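Local coordinates for putative HpcE protein (Mycolicibacterium smegmatis, PDB 6V77), which belongs to the fumarylacetoacetate hydrolase family and is a mainly beta protein that holds a zinc ion with carboxylate side chains, at residues B[194-199]-B[206-211]; B[76-81]-B[212-217]; B[220-225]-B[235-240]; B[200-205]-B[251-256]. One frame throughout, in Å; residues are numbered along the deposited sequence. Where two conformers were deposited one is given.

Contact 1. Residues B[194-199]-B[206-211]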
loop_
_atom_site.group_PDB
_atom_site.type_symbol
_atom_site.label_atom_id
_atom_site.label_comp_id
_atom_site.label_asym_id
_atom_site.label_seq_id
_atom_site.Cartn_x
_atom_site.Cartn_y
_atom_site.Cartn_z
ATOM N N ASP B 194 -26.156 0.944 -6.898
ATOM C CA ASP B 194 -26.799 -0.004 -7.819
ATOM C C ASP B 194 -26.358 0.357 -9.237
ATOM O O ASP B 194 -27.112 0.959 -10.002
ATOM C CB ASP B 194 -28.323 0.034 -7.672
ATOM C CG ASP B 194 -29.019 -1.005 -8.525
ATOM O OD1 ASP B 194 -28.352 -1.978 -8.944
ATOM O OD2 ASP B 194 -30.230 -0.835 -8.777
ATOM N N LEU B 195 -25.124 -0.045 -9.588
ATOM C CA LEU B 195 -24.537 0.231 -10.894
ATOM C C LEU B 195 -24.307 -1.072 -11.657
ATOM O O LEU B 195 -23.802 -2.041 -11.090
ATOM C CB LEU B 195 -23.201 0.966 -10.745
ATOM C CG LEU B 195 -23.275 2.222 -9.861
ATOM C CD1 LEU B 195 -21.862 2.707 -9.604
ATOM C CD2 LEU B 195 -24.107 3.264 -10.577
ATOM N N GLU B 196 -24.654 -1.084 -12.943
ATOM C CA GLU B 196 -24.428 -2.259 -13.787
ATOM C C GLU B 196 -22.966 -2.323 -14.226
ATOM O O GLU B 196 -22.414 -1.329 -14.707
ATOM C CB GLU B 196 -25.347 -2.202 -15.012
ATOM C CG GLU B 196 -25.212 -3.403 -15.977
ATOM C CD GLU B 196 -26.068 -3.217 -17.211
ATOM O OE1 GLU B 196 -25.903 -2.194 -17.903
ATOM O OE2 GLU B 196 -26.927 -4.080 -17.488
ATOM N N LEU B 197 -22.337 -3.492 -14.064
ATOM C CA LEU B 197 -20.929 -3.662 -14.441
ATOM C C LEU B 197 -20.736 -5.014 -15.123
ATOM O O LEU B 197 -21.508 -5.955 -14.916
ATOM C CB LEU B 197 -19.968 -3.512 -13.239
ATOM C CG LEU B 197 -19.805 -4.617 -12.195
ATOM C CD1 LEU B 197 -18.723 -4.224 -11.187
ATOM C CD2 LEU B 197 -21.135 -4.939 -11.491
ATOM N N GLY B 198 -19.719 -5.093 -15.968
ATOM C CA GLY B 198 -19.486 -6.349 -16.656
ATOM C C GLY B 198 -18.179 -6.329 -17.416
ATOM O O GLY B 198 -17.427 -5.353 -17.388
ATOM N N ALA B 199 -17.928 -7.437 -18.110
ATOM C CA ALA B 199 -16.695 -7.613 -18.860
ATOM C C ALA B 199 -16.978 -8.587 -19.982
ATOM O O ALA B 199 -17.822 -9.476 -19.838
ATOM C CB ALA B 199 -15.546 -8.147 -17.992
ATOM N N VAL B 206 -18.432 -12.285 -20.205
ATOM C CA VAL B 206 -17.947 -13.193 -19.176
ATOM C C VAL B 206 -18.325 -12.745 -17.772
ATOM O O VAL B 206 -18.365 -13.589 -16.861
ATOM C CB VAL B 206 -16.420 -13.387 -19.278
ATOM C CG1 VAL B 206 -16.067 -14.151 -20.575
ATOM C CG2 VAL B 206 -15.712 -12.054 -19.220
ATOM N N GLN B 207 -18.586 -11.456 -17.545
ATOM C CA GLN B 207 -19.150 -10.993 -16.283
ATOM C C GLN B 207 -20.255 -9.993 -16.574
ATOM O O GLN B 207 -20.157 -9.215 -17.525
ATOM C CB GLN B 207 -18.090 -10.341 -15.399
ATOM C CG GLN B 207 -17.025 -11.309 -14.870
ATOM C CD GLN B 207 -16.068 -10.608 -13.926
ATOM O OE1 GLN B 207 -15.201 -9.850 -14.369
ATOM N NE2 GLN B 207 -16.246 -10.819 -12.621
ATOM N N HIS B 208 -21.309 -10.031 -15.761
ATOM C CA HIS B 208 -22.395 -9.058 -15.870
ATOM C C HIS B 208 -23.257 -9.108 -14.622
ATOM O O HIS B 208 -23.900 -10.128 -14.355
ATOM C CB HIS B 208 -23.266 -9.313 -17.102
ATOM C CG HIS B 208 -24.501 -8.464 -17.134
ATOM N ND1 HIS B 208 -25.769 -8.982 -16.965
ATOM C CD2 HIS B 208 -24.656 -7.128 -17.286
ATOM C CE1 HIS B 208 -26.653 -8.001 -17.030
ATOM N NE2 HIS B 208 -26.004 -6.864 -17.215
ATOM N N SER B 209 -23.296 -8.011 -13.872
ATOM C CA SER B 209 -24.039 -7.966 -12.624
ATOM C C SER B 209 -24.361 -6.503 -12.311
ATOM O O SER B 209 -24.210 -5.622 -13.163
ATOM C CB SER B 209 -23.227 -8.637 -11.506
ATOM O OG SER B 209 -24.024 -8.871 -10.362
ATOM N N ARG B 210 -24.818 -6.247 -11.090
ATOM C CA ARG B 210 -25.041 -4.891 -10.600
ATOM C C ARG B 210 -24.457 -4.784 -9.202
ATOM O O ARG B 210 -24.488 -5.749 -8.437
ATOM C CB ARG B 210 -26.541 -4.516 -10.571
ATOM C CG ARG B 210 -27.252 -4.581 -11.938
ATOM C CD ARG B 210 -28.658 -3.943 -11.887
ATOM N NE ARG B 210 -28.596 -2.491 -11.733
ATOM C CZ ARG B 210 -28.622 -1.628 -12.745
ATOM N NH1 ARG B 210 -28.540 -0.321 -12.508
ATOM N NH2 ARG B 210 -28.719 -2.070 -13.994
ATOM N N THR B 211 -23.911 -3.603 -8.870
ATOM C CA THR B 211 -23.290 -3.463 -7.553
ATOM C C THR B 211 -24.289 -3.518 -6.410
ATOM O O THR B 211 -23.862 -3.524 -5.243
ATOM C CB THR B 211 -22.494 -2.164 -7.445
ATOM O OG1 THR B 211 -23.385 -1.050 -7.556
ATOM C CG2 THR B 211 -21.432 -2.096 -8.533
#
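An antiparallel beta hairpin, strands 196-201 and 204-210, brings Leu197 opposite Ser209 as a hydrogen-bonded pair and closes towards its turn with a classic bulge. There Val206 N and Gln207 N both donate to Ala199 O, at 2.9 and 3.1 Å. Gly198 lies only 4.1 Å from His208 by their CA atoms, and Gln207 O occupies the spot where a side chain would project, which suits glycine. One face carries Glu196, His208 and Arg210. His208 NE2 points in its ring plane to Glu196 OE2 (2.9 Å, 170° at the hydrogen), while Glu196 OE1 is hydrogen-bonded to Thr266 OG1. At the open end, in the conformer described, Arg210 grips Asp194 side-on: NE meets OD1 in a 2.8 Å salt bridge within the guanidinium plane, and NH1 reaches Asp194 O at 3.2 Å. The same conformer's bend at chi3 (70°) lays the guanidinium over Glu196 CB and N. Thr211 OG1 accepts from Leu195 N (2.9 Å), and Thr211 N donates to Leu195 O (2.7 Å). On the other face Leu197 packs on Val122 of strand 118-128, and the Gln207 amide is hydrogen-bonded to Val122 N and Thr241 OG1; strand 260-265 pairs with 196-201 on the side away from 204-210.

Contact 2. Residues B[76-81]-B[212-217]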
loop_
_atom_site.group_PDB
_atom_site.type_symbol
_atom_site.label_atom_id
_atom_site.label_comp_id
_atom_site.label_asym_id
_atom_site.label_seq_id
_atom_site.Cartn_x
_atom_site.Cartn_y
_atom_site.Cartn_z
ATOM N N GLY B 76 -11.787 -8.873 -1.463
ATOM C CA GLY B 76 -12.081 -10.176 -2.023
ATOM C C GLY B 76 -13.496 -10.619 -1.673
ATOM O O GLY B 76 -14.123 -10.076 -0.775
ATOM N N LEU B 77 -13.978 -11.626 -2.398
ATOM C CA LEU B 77 -15.282 -12.254 -2.185
ATOM C C LEU B 77 -16.354 -11.291 -1.698
ATOM O O LEU B 77 -16.795 -11.389 -0.549
ATOM C CB LEU B 77 -15.155 -13.404 -1.186
ATOM C CG LEU B 77 -14.034 -14.401 -1.499
ATOM C CD1 LEU B 77 -14.005 -15.503 -0.460
ATOM C CD2 LEU B 77 -14.175 -14.981 -2.906
ATOM N N ASN B 78 -16.780 -10.355 -2.546
ATOM C CA ASN B 78 -17.776 -9.368 -2.141
ATOM C C ASN B 78 -19.012 -9.401 -3.033
ATOM O O ASN B 78 -19.805 -8.460 -3.029
ATOM C CB ASN B 78 -17.158 -7.964 -2.095
ATOM C CG ASN B 78 -17.968 -7.001 -1.239
ATOM O OD1 ASN B 78 -18.844 -7.419 -0.482
ATOM N ND2 ASN B 78 -17.670 -5.709 -1.347
ATOM N N TYR B 79 -19.192 -10.482 -3.796
ATOM C CA TYR B 79 -20.451 -10.818 -4.448
ATOM C C TYR B 79 -20.681 -12.293 -4.154
ATOM O O TYR B 79 -19.738 -13.086 -4.229
ATOM C CB TYR B 79 -20.409 -10.594 -5.974
ATOM C CG TYR B 79 -20.296 -9.151 -6.441
ATOM C CD1 TYR B 79 -21.377 -8.519 -7.063
ATOM C CD2 TYR B 79 -19.102 -8.428 -6.285
ATOM C CE1 TYR B 79 -21.288 -7.206 -7.511
ATOM C CE2 TYR B 79 -19.005 -7.100 -6.719
ATOM C CZ TYR B 79 -20.101 -6.505 -7.338
ATOM O OH TYR B 79 -20.017 -5.205 -7.782
ATOM N N ASP B 80 -21.908 -12.663 -3.794
ATOM C CA ASP B 80 -22.121 -14.029 -3.320
ATOM C C ASP B 80 -21.760 -15.052 -4.385
ATOM O O ASP B 80 -21.150 -16.083 -4.080
ATOM C CB ASP B 80 -23.566 -14.244 -2.880
ATOM C CG ASP B 80 -23.751 -15.572 -2.155
ATOM O OD1 ASP B 80 -22.883 -15.912 -1.316
ATOM O OD2 ASP B 80 -24.750 -16.276 -2.423
ATOM N N ASP B 81 -22.130 -14.790 -5.636
ATOM C CA ASP B 81 -21.886 -15.782 -6.674
ATOM C C ASP B 81 -20.404 -15.891 -7.009
ATOM O O ASP B 81 -19.953 -16.951 -7.449
ATOM C CB ASP B 81 -22.716 -15.443 -7.906
ATOM C CG ASP B 81 -24.204 -15.507 -7.624
ATOM O OD1 ASP B 81 -24.593 -16.162 -6.628
ATOM O OD2 ASP B 81 -24.979 -14.900 -8.393
ATOM N N SER B 212 -25.592 -3.526 -6.700
ATOM C CA SER B 212 -26.572 -3.842 -5.671
ATOM C C SER B 212 -26.395 -5.262 -5.135
ATOM O O SER B 212 -26.954 -5.586 -4.080
ATOM C CB SER B 212 -27.991 -3.646 -6.224
ATOM O OG SER B 212 -28.134 -4.356 -7.442
ATOM N N GLN B 213 -25.623 -6.107 -5.820
ATOM C CA GLN B 213 -25.299 -7.440 -5.326
ATOM C C GLN B 213 -24.051 -7.470 -4.446
ATOM O O GLN B 213 -23.600 -8.560 -4.084
ATOM C CB GLN B 213 -25.117 -8.425 -6.502
ATOM C CG GLN B 213 -26.386 -8.646 -7.316
ATOM C CD GLN B 213 -27.546 -9.061 -6.444
ATOM O OE1 GLN B 213 -28.564 -8.380 -6.387
ATOM N NE2 GLN B 213 -27.395 -10.177 -5.751
ATOM N N LEU B 214 -23.465 -6.322 -4.101
ATOM C CA LEU B 214 -22.330 -6.343 -3.186
ATOM C C LEU B 214 -22.770 -6.914 -1.838
ATOM O O LEU B 214 -23.824 -6.547 -1.311
ATOM C CB LEU B 214 -21.761 -4.924 -2.994
ATOM C CG LEU B 214 -20.902 -4.375 -4.139
ATOM C CD1 LEU B 214 -20.745 -2.871 -3.962
ATOM C CD2 LEU B 214 -19.505 -5.041 -4.128
ATOM N N ILE B 215 -21.978 -7.835 -1.290
ATOM C CA ILE B 215 -22.268 -8.337 0.049
ATOM C C ILE B 215 -22.076 -7.224 1.067
ATOM O O ILE B 215 -22.906 -7.011 1.957
ATOM C CB ILE B 215 -21.375 -9.548 0.370
ATOM C CG1 ILE B 215 -21.664 -10.700 -0.592
ATOM C CG2 ILE B 215 -21.578 -9.994 1.813
ATOM C CD1 ILE B 215 -20.640 -11.845 -0.502
ATOM N N PHE B 216 -20.975 -6.496 0.940
ATOM C CA PHE B 216 -20.680 -5.339 1.775
ATOM C C PHE B 216 -20.706 -4.118 0.870
ATOM O O PHE B 216 -19.788 -3.929 0.058
ATOM C CB PHE B 216 -19.316 -5.508 2.448
ATOM C CG PHE B 216 -19.178 -6.824 3.170
ATOM C CD1 PHE B 216 -19.849 -7.045 4.371
ATOM C CD2 PHE B 216 -18.406 -7.846 2.637
ATOM C CE1 PHE B 216 -19.745 -8.263 5.026
ATOM C CE2 PHE B 216 -18.305 -9.064 3.289
ATOM C CZ PHE B 216 -18.978 -9.269 4.479
ATOM N N PRO B 217 -21.761 -3.309 0.909
ATOM C CA PRO B 217 -21.848 -2.155 0.009
ATOM C C PRO B 217 -20.748 -1.150 0.288
ATOM O O PRO B 217 -20.038 -1.227 1.290
ATOM C CB PRO B 217 -23.225 -1.566 0.318
ATOM C CG PRO B 217 -24.018 -2.729 0.801
ATOM C CD PRO B 217 -23.036 -3.560 1.602
HETATM O O HOH W 1 -24.143 -11.098 -3.684
#
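Asn78 OD1 accepts Phe216 N at 2.7 Å, in the carbonyl plane and on a lone pair, making the shortest direct polar bond between the two segments. The same amide donates in return, ND2 to Phe216 O at 3.1 Å, with the acceptor close to the amide plane. Asparagine suits the place because one flat group offers both an acceptor and a donor to the N-H and C=O of a single residue. With CG anti to the backbone N (chi1 -160°), the amide swings across to Phe216, and the paired bonds fix its rotation. ND2 also donates to Thr239 O, so both its hydrogens have a use in this buried setting. The main chain of Asn78 adds a third bond across the contact, Ile215 N to Asn78 O at 2.9 Å.

Beside this polar centre, Leu214 CD2 packs against Tyr79 CE2 at 3.3 Å, a tight contact, and lies next to Asn78 ND2. Gln213 CB meets Tyr79 CD1, across the ring from CE2, at 3.8 Å. Ile215 points its CB toward 76-81 and extends CD1 to Asp80 N (3.6 Å), its branched chain filling the corner where helix 80-85 starts. A water joins the backbones at that helix end, accepting from Asp80 N and donating to Gln213 O. Tyr79 is the N-cap residue of helix 80-85, and Pro217 that of helix 218-226. The arrangement is thus a side-chain amide clamping the main chain between two helix starts, within the fumarylacetoacetate hydrolase fold; the side chain of Asn78 lies about 8 Å from the zinc ion.

Contact 3. Residues B[220-225]-B[235-240]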
loop_
_atom_site.group_PDB
_atom_site.type_symbol
_atom_site.label_atom_id
_atom_site.label_comp_id
_atom_site.label_asym_id
_atom_site.label_seq_id
_atom_site.Cartn_x
_atom_site.Cartn_y
_atom_site.Cartn_z
ATOM N N ASN B 220 -20.602 0.363 3.701
ATOM C CA ASN B 220 -20.153 -0.569 4.725
ATOM C C ASN B 220 -18.647 -0.775 4.647
ATOM O O ASN B 220 -17.972 -0.847 5.678
ATOM C CB ASN B 220 -20.894 -1.898 4.570
ATOM C CG ASN B 220 -20.485 -2.912 5.612
ATOM O OD1 ASN B 220 -19.551 -3.678 5.409
ATOM N ND2 ASN B 220 -21.170 -2.904 6.750
ATOM N N LEU B 221 -18.107 -0.888 3.431
ATOM C CA LEU B 221 -16.661 -0.998 3.263
ATOM C C LEU B 221 -15.931 0.184 3.898
ATOM O O LEU B 221 -14.943 0.006 4.613
ATOM C CB LEU B 221 -16.315 -1.083 1.780
ATOM C CG LEU B 221 -16.748 -2.351 1.040
ATOM C CD1 LEU B 221 -16.422 -2.191 -0.448
ATOM C CD2 LEU B 221 -16.068 -3.612 1.632
ATOM N N ILE B 222 -16.388 1.403 3.611
ATOM C CA ILE B 222 -15.720 2.594 4.138
ATOM C C ILE B 222 -15.770 2.598 5.659
ATOM O O ILE B 222 -14.751 2.812 6.332
ATOM C CB ILE B 222 -16.350 3.857 3.532
ATOM C CG1 ILE B 222 -15.936 3.970 2.050
ATOM C CG2 ILE B 222 -15.995 5.095 4.356
ATOM C CD1 ILE B 222 -16.812 4.956 1.255
ATOM N N ALA B 223 -16.955 2.350 6.227
ATOM C CA ALA B 223 -17.096 2.281 7.680
ATOM C C ALA B 223 -16.179 1.218 8.272
ATOM O O ALA B 223 -15.436 1.477 9.232
ATOM C CB ALA B 223 -18.555 1.997 8.047
ATOM N N TYR B 224 -16.216 0.013 7.704
ATOM C CA TYR B 224 -15.430 -1.106 8.219
ATOM C C TYR B 224 -13.939 -0.807 8.177
ATOM O O TYR B 224 -13.244 -0.933 9.194
ATOM C CB TYR B 224 -15.760 -2.370 7.414
ATOM C CG TYR B 224 -14.995 -3.585 7.884
ATOM C CD1 TYR B 224 -15.389 -4.267 9.025
ATOM C CD2 TYR B 224 -13.878 -4.039 7.193
ATOM C CE1 TYR B 224 -14.678 -5.374 9.474
ATOM C CE2 TYR B 224 -13.158 -5.160 7.629
ATOM C CZ TYR B 224 -13.570 -5.809 8.778
ATOM O OH TYR B 224 -12.898 -6.911 9.241
ATOM N N LEU B 225 -13.424 -0.411 7.007
ATOM C CA LEU B 225 -12.008 -0.081 6.893
ATOM C C LEU B 225 -11.602 0.973 7.922
ATOM O O LEU B 225 -10.577 0.834 8.597
ATOM C CB LEU B 225 -11.691 0.415 5.487
ATOM C CG LEU B 225 -11.711 -0.671 4.410
ATOM C CD1 LEU B 225 -11.616 -0.030 3.048
ATOM C CD2 LEU B 225 -10.582 -1.672 4.642
ATOM N N ASP B 235 -7.337 8.004 -1.472
ATOM C CA ASP B 235 -7.207 6.550 -1.367
ATOM C C ASP B 235 -8.167 5.853 -2.331
ATOM O O ASP B 235 -9.224 6.379 -2.685
ATOM C CB ASP B 235 -7.516 6.053 0.056
ATOM C CG ASP B 235 -6.366 6.271 1.040
ATOM O OD1 ASP B 235 -5.283 6.757 0.636
ATOM O OD2 ASP B 235 -6.577 5.954 2.234
ATOM N N VAL B 236 -7.803 4.628 -2.708
ATOM C CA VAL B 236 -8.517 3.852 -3.719
ATOM C C VAL B 236 -9.065 2.584 -3.080
ATOM O O VAL B 236 -8.343 1.897 -2.341
ATOM C CB VAL B 236 -7.589 3.510 -4.904
ATOM C CG1 VAL B 236 -8.179 2.361 -5.764
ATOM C CG2 VAL B 236 -7.374 4.746 -5.754
ATOM N N ILE B 237 -10.331 2.269 -3.368
ATOM C CA ILE B 237 -10.939 1.003 -2.956
ATOM C C ILE B 237 -11.397 0.256 -4.201
ATOM O O ILE B 237 -12.246 0.757 -4.952
ATOM C CB ILE B 237 -12.131 1.203 -2.008
ATOM C CG1 ILE B 237 -11.738 2.040 -0.798
ATOM C CG2 ILE B 237 -12.640 -0.156 -1.522
ATOM C CD1 ILE B 237 -12.969 2.374 0.058
ATOM N N PHE B 238 -10.825 -0.935 -4.420
ATOM C CA PHE B 238 -11.332 -1.904 -5.389
ATOM C C PHE B 238 -12.400 -2.726 -4.670
ATOM O O PHE B 238 -12.070 -3.496 -3.767
ATOM C CB PHE B 238 -10.184 -2.792 -5.862
ATOM C CG PHE B 238 -9.343 -2.184 -6.944
ATOM C CD1 PHE B 238 -9.631 -2.477 -8.293
ATOM C CD2 PHE B 238 -8.265 -1.364 -6.646
ATOM C CE1 PHE B 238 -8.855 -1.935 -9.309
ATOM C CE2 PHE B 238 -7.491 -0.822 -7.658
ATOM C CZ PHE B 238 -7.790 -1.104 -8.987
ATOM N N THR B 239 -13.678 -2.545 -5.037
ATOM C CA THR B 239 -14.764 -2.982 -4.155
ATOM C C THR B 239 -15.110 -4.459 -4.286
ATOM O O THR B 239 -15.960 -4.944 -3.521
ATOM C CB THR B 239 -16.040 -2.154 -4.381
ATOM O OG1 THR B 239 -16.475 -2.265 -5.750
ATOM C CG2 THR B 239 -15.801 -0.683 -4.015
ATOM N N GLY B 240 -14.474 -5.180 -5.208
ATOM C CA GLY B 240 -14.761 -6.593 -5.402
ATOM C C GLY B 240 -15.337 -6.885 -6.774
ATOM O O GLY B 240 -15.784 -5.964 -7.460
#
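Ile237 and Leu225 reach toward each other tip to tip, CD1 to CD1 at 4.1 Å, whereas Ile222 meets the same Ile237 at about a right angle. In that second pair Ile222 CG1 lies 3.9 Å from Ile237 CD1, so one methyl of the strand is touched by two residues of the helix. Ile237 places it there by keeping CG1 anti to its carbonyl carbon (chi1 -55°) and the chain beyond extended, which carries CD1 out from the strand to the helix. Leu221 makes the other part of the contact. Its CD1 lies against Thr239 CG2 at 3.9 Å, the two side chains again crossing at about a right angle, and it comes within 4.4 Å of Ile237 CG2.

Leu221, Ile222 and Leu225 belong to one side of helix 218-226, whose short segment runs at 119° to strand 236-238 with 10.9 Å between axes. This is a helix laid on a beta sheet: the strand is flanked by strand 72-76, parallel to it, and strand 118-128, antiparallel. Leucine and isoleucine suit this buried face because their branched ends meet between helix and sheet without any polar group to satisfy, and no hydrogen bond crosses between the segments. Threonine fits the edge of the patch by dividing its two branches. The methyl goes to Leu221, while OG1 turns to Leu124 O and so has a hydrogen-bond partner. Leu225 also packs on Leu169 of the second subunit, and Leu221 on Val75 and Asn78.

Contact 4. Residues B[200-205]-B[251-256]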
loop_
_atom_site.group_PDB
_atom_site.type_symbol
_atom_site.label_atom_id
_atom_site.label_comp_id
_atom_site.label_asym_id
_atom_site.label_seq_id
_atom_site.Cartn_x
_atom_site.Cartn_y
_atom_site.Cartn_z
ATOM N N GLU B 200 -16.275 -8.397 -21.103
ATOM C CA GLU B 200 -16.389 -9.266 -22.273
ATOM C C GLU B 200 -14.991 -9.608 -22.765
ATOM O O GLU B 200 -14.068 -8.794 -22.666
ATOM C CB GLU B 200 -17.191 -8.603 -23.420
ATOM C CG GLU B 200 -18.564 -8.164 -22.985
ATOM C CD GLU B 200 -19.148 -7.078 -23.860
ATOM O OE1 GLU B 200 -18.469 -6.630 -24.813
ATOM O OE2 GLU B 200 -20.296 -6.677 -23.579
ATOM N N ILE B 201 -14.832 -10.827 -23.285
ATOM C CA ILE B 201 -13.576 -11.266 -23.869
ATOM C C ILE B 201 -13.868 -11.613 -25.321
ATOM O O ILE B 201 -14.742 -12.445 -25.597
ATOM C CB ILE B 201 -12.982 -12.478 -23.140
ATOM C CG1 ILE B 201 -12.654 -12.107 -21.697
ATOM C CG2 ILE B 201 -11.740 -12.966 -23.872
ATOM C CD1 ILE B 201 -12.087 -13.257 -20.927
ATOM N N ASN B 202 -13.167 -10.945 -26.238
ATOM C CA ASN B 202 -13.378 -11.125 -27.667
ATOM C C ASN B 202 -14.860 -11.004 -28.018
ATOM O O ASN B 202 -15.392 -11.738 -28.852
ATOM C CB ASN B 202 -12.782 -12.453 -28.116
ATOM C CG ASN B 202 -11.321 -12.571 -27.730
ATOM O OD1 ASN B 202 -10.608 -11.567 -27.680
ATOM N ND2 ASN B 202 -10.871 -13.790 -27.436
ATOM N N GLY B 203 -15.542 -10.073 -27.342
ATOM C CA GLY B 203 -16.934 -9.784 -27.644
ATOM C C GLY B 203 -17.964 -10.676 -26.976
ATOM O O GLY B 203 -19.163 -10.487 -27.208
ATOM N N GLU B 204 -17.548 -11.630 -26.152
ATOM C CA GLU B 204 -18.451 -12.540 -25.455
ATOM C C GLU B 204 -18.509 -12.135 -23.987
ATOM O O GLU B 204 -17.465 -11.971 -23.356
ATOM C CB GLU B 204 -17.960 -13.987 -25.591
ATOM C CG GLU B 204 -18.373 -14.936 -24.460
ATOM C CD GLU B 204 -17.590 -16.253 -24.458
ATOM O OE1 GLU B 204 -16.826 -16.505 -25.413
ATOM O OE2 GLU B 204 -17.732 -17.035 -23.494
ATOM N N THR B 205 -19.724 -11.965 -23.449
ATOM C CA THR B 205 -19.836 -11.576 -22.043
ATOM C C THR B 205 -19.274 -12.677 -21.156
ATOM O O THR B 205 -19.572 -13.861 -21.355
ATOM C CB THR B 205 -21.289 -11.283 -21.648
ATOM O OG1 THR B 205 -21.813 -10.236 -22.469
ATOM C CG2 THR B 205 -21.361 -10.831 -20.183
ATOM N N PRO B 251 -14.369 -25.861 -18.155
ATOM C CA PRO B 251 -13.059 -25.852 -17.495
ATOM C C PRO B 251 -12.607 -24.435 -17.124
ATOM O O PRO B 251 -13.234 -23.453 -17.545
ATOM C CB PRO B 251 -12.139 -26.440 -18.557
ATOM C CG PRO B 251 -12.717 -25.920 -19.822
ATOM C CD PRO B 251 -14.227 -25.915 -19.619
ATOM N N LYS B 252 -11.565 -24.326 -16.310
ATOM C CA LYS B 252 -11.031 -23.004 -16.016
ATOM C C LYS B 252 -10.495 -22.374 -17.299
ATOM O O LYS B 252 -9.973 -23.064 -18.184
ATOM C CB LYS B 252 -9.932 -23.099 -14.953
ATOM C CG LYS B 252 -10.437 -23.517 -13.582
ATOM C CD LYS B 252 -9.274 -23.776 -12.622
ATOM C CE LYS B 252 -9.719 -23.730 -11.168
ATOM N NZ LYS B 252 -11.023 -24.413 -10.929
ATOM N N ARG B 253 -10.677 -21.062 -17.424
ATOM C CA ARG B 253 -10.240 -20.324 -18.601
ATOM C C ARG B 253 -9.457 -19.108 -18.144
ATOM O O ARG B 253 -9.893 -18.411 -17.231
ATOM C CB ARG B 253 -11.431 -19.873 -19.445
ATOM C CG ARG B 253 -11.055 -19.021 -20.639
ATOM C CD ARG B 253 -12.268 -18.273 -21.178
ATOM N NE ARG B 253 -11.965 -17.624 -22.447
ATOM C CZ ARG B 253 -12.861 -17.002 -23.204
ATOM N NH1 ARG B 253 -14.132 -16.929 -22.822
ATOM N NH2 ARG B 253 -12.483 -16.450 -24.349
ATOM N N PHE B 254 -8.315 -18.840 -18.769
ATOM C CA PHE B 254 -7.560 -17.650 -18.401
ATOM C C PHE B 254 -7.238 -16.843 -19.648
ATOM O O PHE B 254 -7.408 -17.304 -20.788
ATOM C CB PHE B 254 -6.300 -18.041 -17.615
ATOM C CG PHE B 254 -6.620 -18.779 -16.358
ATOM C CD1 PHE B 254 -7.195 -18.110 -15.286
ATOM C CD2 PHE B 254 -6.430 -20.144 -16.265
ATOM C CE1 PHE B 254 -7.536 -18.782 -14.122
ATOM C CE2 PHE B 254 -6.763 -20.825 -15.094
ATOM C CZ PHE B 254 -7.316 -20.129 -14.022
ATOM N N LEU B 255 -6.794 -15.612 -19.429
ATOM C CA LEU B 255 -6.474 -14.742 -20.552
ATOM C C LEU B 255 -5.327 -15.334 -21.368
ATOM O O LEU B 255 -4.382 -15.922 -20.826
ATOM C CB LEU B 255 -6.134 -13.339 -20.044
ATOM C CG LEU B 255 -7.373 -12.642 -19.482
ATOM C CD1 LEU B 255 -6.946 -11.523 -18.494
ATOM C CD2 LEU B 255 -8.244 -12.105 -20.612
ATOM N N ALA B 256 -5.448 -15.244 -22.684
ATOM C CA ALA B 256 -4.461 -15.808 -23.586
ATOM C C ALA B 256 -3.917 -14.701 -24.472
ATOM O O ALA B 256 -4.563 -13.664 -24.633
ATOM C CB ALA B 256 -5.076 -16.926 -24.443
#
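Ile201 is the packed half of this contact and Glu204 the loose half, with Arg253 reaching between them. On the buried side Ile201 CD1 touches Leu255 CD2 at 4.0 Å, the two aliphatic chains meeting at a slant, and Trp120 of strand 118-128 packs against both. A beta-branched residue suits this place: CD1 reaches Leu255 and one face of the Arg253 guanidinium, while the other branch, CG2, comes to 3.6 Å from Arg253 NH2. Arg253 arrives fully extended from CG to NE, with CG anti to the backbone N (chi1 176°), and slides past Ile201 in the opposite direction.

The setting is the tip of the hairpin 196-201/204-210, a type I' turn from Ile201 to Glu204 closed by Glu204 N to Ile201 O at 3.0 Å, with Ile201 N to Glu204 O (2.9 Å) as the return bond of the hairpin pair. Asn202 and Gly203 both have positive phi, as this turn requires, and these two residue types adopt it readily. Asn202 is tied down beyond the turn, its OD1 to Glu260 N and its ND2 to Asp259.

Toward solvent the grip weakens. In one of the two conformers modelled for the exposed Glu204, OE2 stands at the guanidinium edge, 3.7 Å from Arg253 NH1, a long salt bridge with carboxylate and guanidinium planes 41° apart, and so a doubtful hold. No hydrogen bond joins the two segments.

Contact 3 is the buried one, wholly apolar between its segments, whereas contacts 1, 2 and 4 are partly buried and bring in polar groups. Contacts 1 and 4 share the hairpin 196-201/204-210: the first joins its strands through main-chain bonds, a salt bridge and a His-carboxylate hydrogen bond, the second sets its tip against the loop 251-256 with little more than apolar contact and a long ion pair. Contact 1 is nested inside the chain loop closed by contact 2, whose segment 212-217 follows directly on 206-211, Ser212 OG meeting Asp194 OD1. Contact 2 also adjoins contact 3, Phe216 O lying against Leu221 CG. Contacts 3 and 4 lie farthest apart, their centres about 28 Å from each other.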